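Local coordinates for protein putative NADP oxidoreductase BF3122 (Bacteroides fragilis, PDB 3D1L) that is a putative NADP oxidoreductase that probably binds the dinucleotide through its N-terminal Rossmann-type domain, though its substrate is not established, at residues 79-84 with 107-112. Residues are numbered along the deposited sequence; the frame is centred on the assembly and turned at random.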
loop_
_atom_site.group_PDB
_atom_site.type_symbol
_atom_site.label_atom_id
_atom_site.label_comp_id
_atom_site.label_asym_id
_atom_site.label_seq_id
_atom_site.Cartn_x
_atom_site.Cartn_y
_atom_site.Cartn_z
ATOM N N SER B 79 24.663 -16.154 -5.431
ATOM C CA SER B 79 25.349 -16.673 -6.633
ATOM C C SER B 79 26.555 -15.847 -7.114
ATOM O O SER B 79 27.447 -16.364 -7.808
ATOM C CB SER B 79 24.340 -16.868 -7.770
ATOM N N ALA B 80 26.584 -14.567 -6.751
ATOM C CA ALA B 80 27.726 -13.710 -7.063
ATOM C C ALA B 80 28.763 -13.653 -5.911
ATOM O O ALA B 80 29.943 -13.386 -6.144
ATOM C CB ALA B 80 27.246 -12.312 -7.452
ATOM N N PHE B 81 28.318 -13.935 -4.686
ATOM C CA PHE B 81 29.191 -13.939 -3.512
ATOM C C PHE B 81 30.400 -14.855 -3.689
ATOM O O PHE B 81 31.489 -14.352 -3.855
ATOM C CB PHE B 81 28.422 -14.293 -2.229
ATOM C CG PHE B 81 28.573 -13.268 -1.128
ATOM C CD1 PHE B 81 29.726 -13.224 -0.347
ATOM C CD2 PHE B 81 27.553 -12.330 -0.886
ATOM C CE1 PHE B 81 29.872 -12.257 0.659
ATOM C CE2 PHE B 81 27.679 -11.357 0.123
ATOM C CZ PHE B 81 28.844 -11.321 0.896
ATOM N N ALA B 82 30.213 -16.181 -3.665
ATOM C CA ALA B 82 31.327 -17.148 -3.772
ATOM C C ALA B 82 32.225 -16.836 -4.932
ATOM O O ALA B 82 33.431 -16.654 -4.776
ATOM C CB ALA B 82 30.808 -18.552 -3.941
ATOM N N GLU B 83 31.588 -16.821 -6.099
ATOM C CA GLU B 83 32.187 -16.474 -7.369
ATOM C C GLU B 83 33.157 -15.314 -7.208
ATOM O O GLU B 83 34.253 -15.324 -7.776
ATOM C CB GLU B 83 31.071 -16.097 -8.357
ATOM C CG GLU B 83 31.576 -15.657 -9.734
ATOM C CD GLU B 83 30.478 -15.190 -10.693
ATOM O OE1 GLU B 83 29.319 -15.659 -10.587
ATOM O OE2 GLU B 83 30.795 -14.353 -11.573
ATOM N N LEU B 84 32.750 -14.333 -6.404
ATOM C CA LEU B 84 33.401 -13.030 -6.396
ATOM C C LEU B 84 34.085 -12.662 -5.086
ATOM O O LEU B 84 34.719 -11.614 -4.988
ATOM C CB LEU B 84 32.391 -11.947 -6.811
ATOM C CG LEU B 84 31.565 -12.133 -8.106
ATOM C CD1 LEU B 84 30.656 -10.922 -8.319
ATOM C CD2 LEU B 84 32.415 -12.407 -9.362
HETATM N N MSE B 107 26.934 -13.427 9.266
HETATM C CA MSE B 107 28.203 -12.691 9.234
HETATM C C MSE B 107 29.389 -13.596 8.930
HETATM O O MSE B 107 30.373 -13.142 8.346
HETATM C CB MSE B 107 28.456 -11.987 10.560
HETATM C CG MSE B 107 29.687 -11.111 10.566
HETATM SE SE MSE B 107 29.949 -10.210 12.266
HETATM C CE MSE B 107 30.455 -11.704 13.376
ATOM N N ASN B 108 29.281 -14.871 9.306
ATOM C CA ASN B 108 30.406 -15.821 9.216
ATOM C C ASN B 108 30.884 -16.124 7.798
ATOM O O ASN B 108 31.929 -16.739 7.631
ATOM C CB ASN B 108 30.131 -17.131 9.994
ATOM C CG ASN B 108 28.975 -17.955 9.399
ATOM O OD1 ASN B 108 28.644 -17.838 8.215
ATOM N ND2 ASN B 108 28.360 -18.794 10.228
ATOM N N VAL B 109 30.141 -15.690 6.781
ATOM C CA VAL B 109 30.650 -15.795 5.415
ATOM C C VAL B 109 32.082 -15.283 5.327
ATOM O O VAL B 109 32.939 -15.922 4.725
ATOM C CB VAL B 109 29.750 -15.088 4.363
ATOM C CG1 VAL B 109 28.475 -15.762 4.315
ATOM C CG2 VAL B 109 29.529 -13.590 4.669
ATOM N N TRP B 110 32.342 -14.144 5.962
ATOM C CA TRP B 110 33.650 -13.506 5.902
ATOM C C TRP B 110 34.769 -14.168 6.692
ATOM O O TRP B 110 35.936 -13.872 6.443
ATOM C CB TRP B 110 33.538 -12.082 6.412
ATOM C CG TRP B 110 32.608 -11.222 5.641
ATOM C CD1 TRP B 110 31.415 -10.700 6.068
ATOM C CD2 TRP B 110 32.804 -10.748 4.310
ATOM N NE1 TRP B 110 30.856 -9.929 5.076
ATOM C CE2 TRP B 110 31.689 -9.939 3.987
ATOM C CE3 TRP B 110 33.819 -10.920 3.356
ATOM C CZ2 TRP B 110 31.557 -9.309 2.747
ATOM C CZ3 TRP B 110 33.676 -10.294 2.116
ATOM C CH2 TRP B 110 32.552 -9.499 1.829
ATOM N N GLU B 111 34.423 -14.996 7.679
ATOM C CA GLU B 111 35.422 -15.445 8.641
ATOM C C GLU B 111 36.447 -16.386 8.013
ATOM O O GLU B 111 36.096 -17.305 7.264
ATOM C CB GLU B 111 34.781 -16.021 9.910
ATOM C CG GLU B 111 34.556 -17.529 9.957
ATOM C CD GLU B 111 34.250 -18.013 11.368
ATOM O OE1 GLU B 111 35.155 -17.923 12.220
ATOM O OE2 GLU B 111 33.113 -18.484 11.630
ATOM N N GLY B 112 37.721 -16.127 8.301
ATOM C CA GLY B 112 38.806 -16.849 7.648
ATOM C C GLY B 112 39.256 -16.167 6.363
ATOM O O GLY B 112 40.374 -16.400 5.897
#
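Phe81 on helix 78-89 turns the edge of its ring to the face of Trp110, which stands on a short 3-10 turn at residues 107-110. The contact lies in what is, by strand order and family, a Rossmann-type fold, where this helix follows strand 71-74 of the parallel sheet and the turn lies in the loop joining strand 97-100 to strand 117-122. The tight part of the contact is an offset edge-to-face pair, the ring planes turned 62° apart and the Phe81 centroid 5.5 Å from that of the six-membered ring of Trp110. Phenylalanine suits the place because the nearest CA atoms, those of Phe81 and Val109, are 9.2 Å apart, a gap a long flat ring can span. Tryptophan offers a broad face to receive that edge. Its CG is anti to the carbonyl carbon and beside the backbone N (chi1 -60°), which swings the indole over toward the helix, and it also packs on Leu85 and Val89 of the helix and meets the ring of His100. The looser part is at Val109, which is partly exposed: it lays CG2 obliquely by the Phe81 ring, 4.2 Å from CE1 of Phe81, and the same CG2 sits over the same face of the indole, near its rim, 3.7 Å from the ring plane. A compact branched side chain fits here, between two larger rings. The contact is wholly apolar, without a hydrogen bond between the two segments. At its closest, CZ of Phe81 lies 3.9 Å from CZ2 of Trp110.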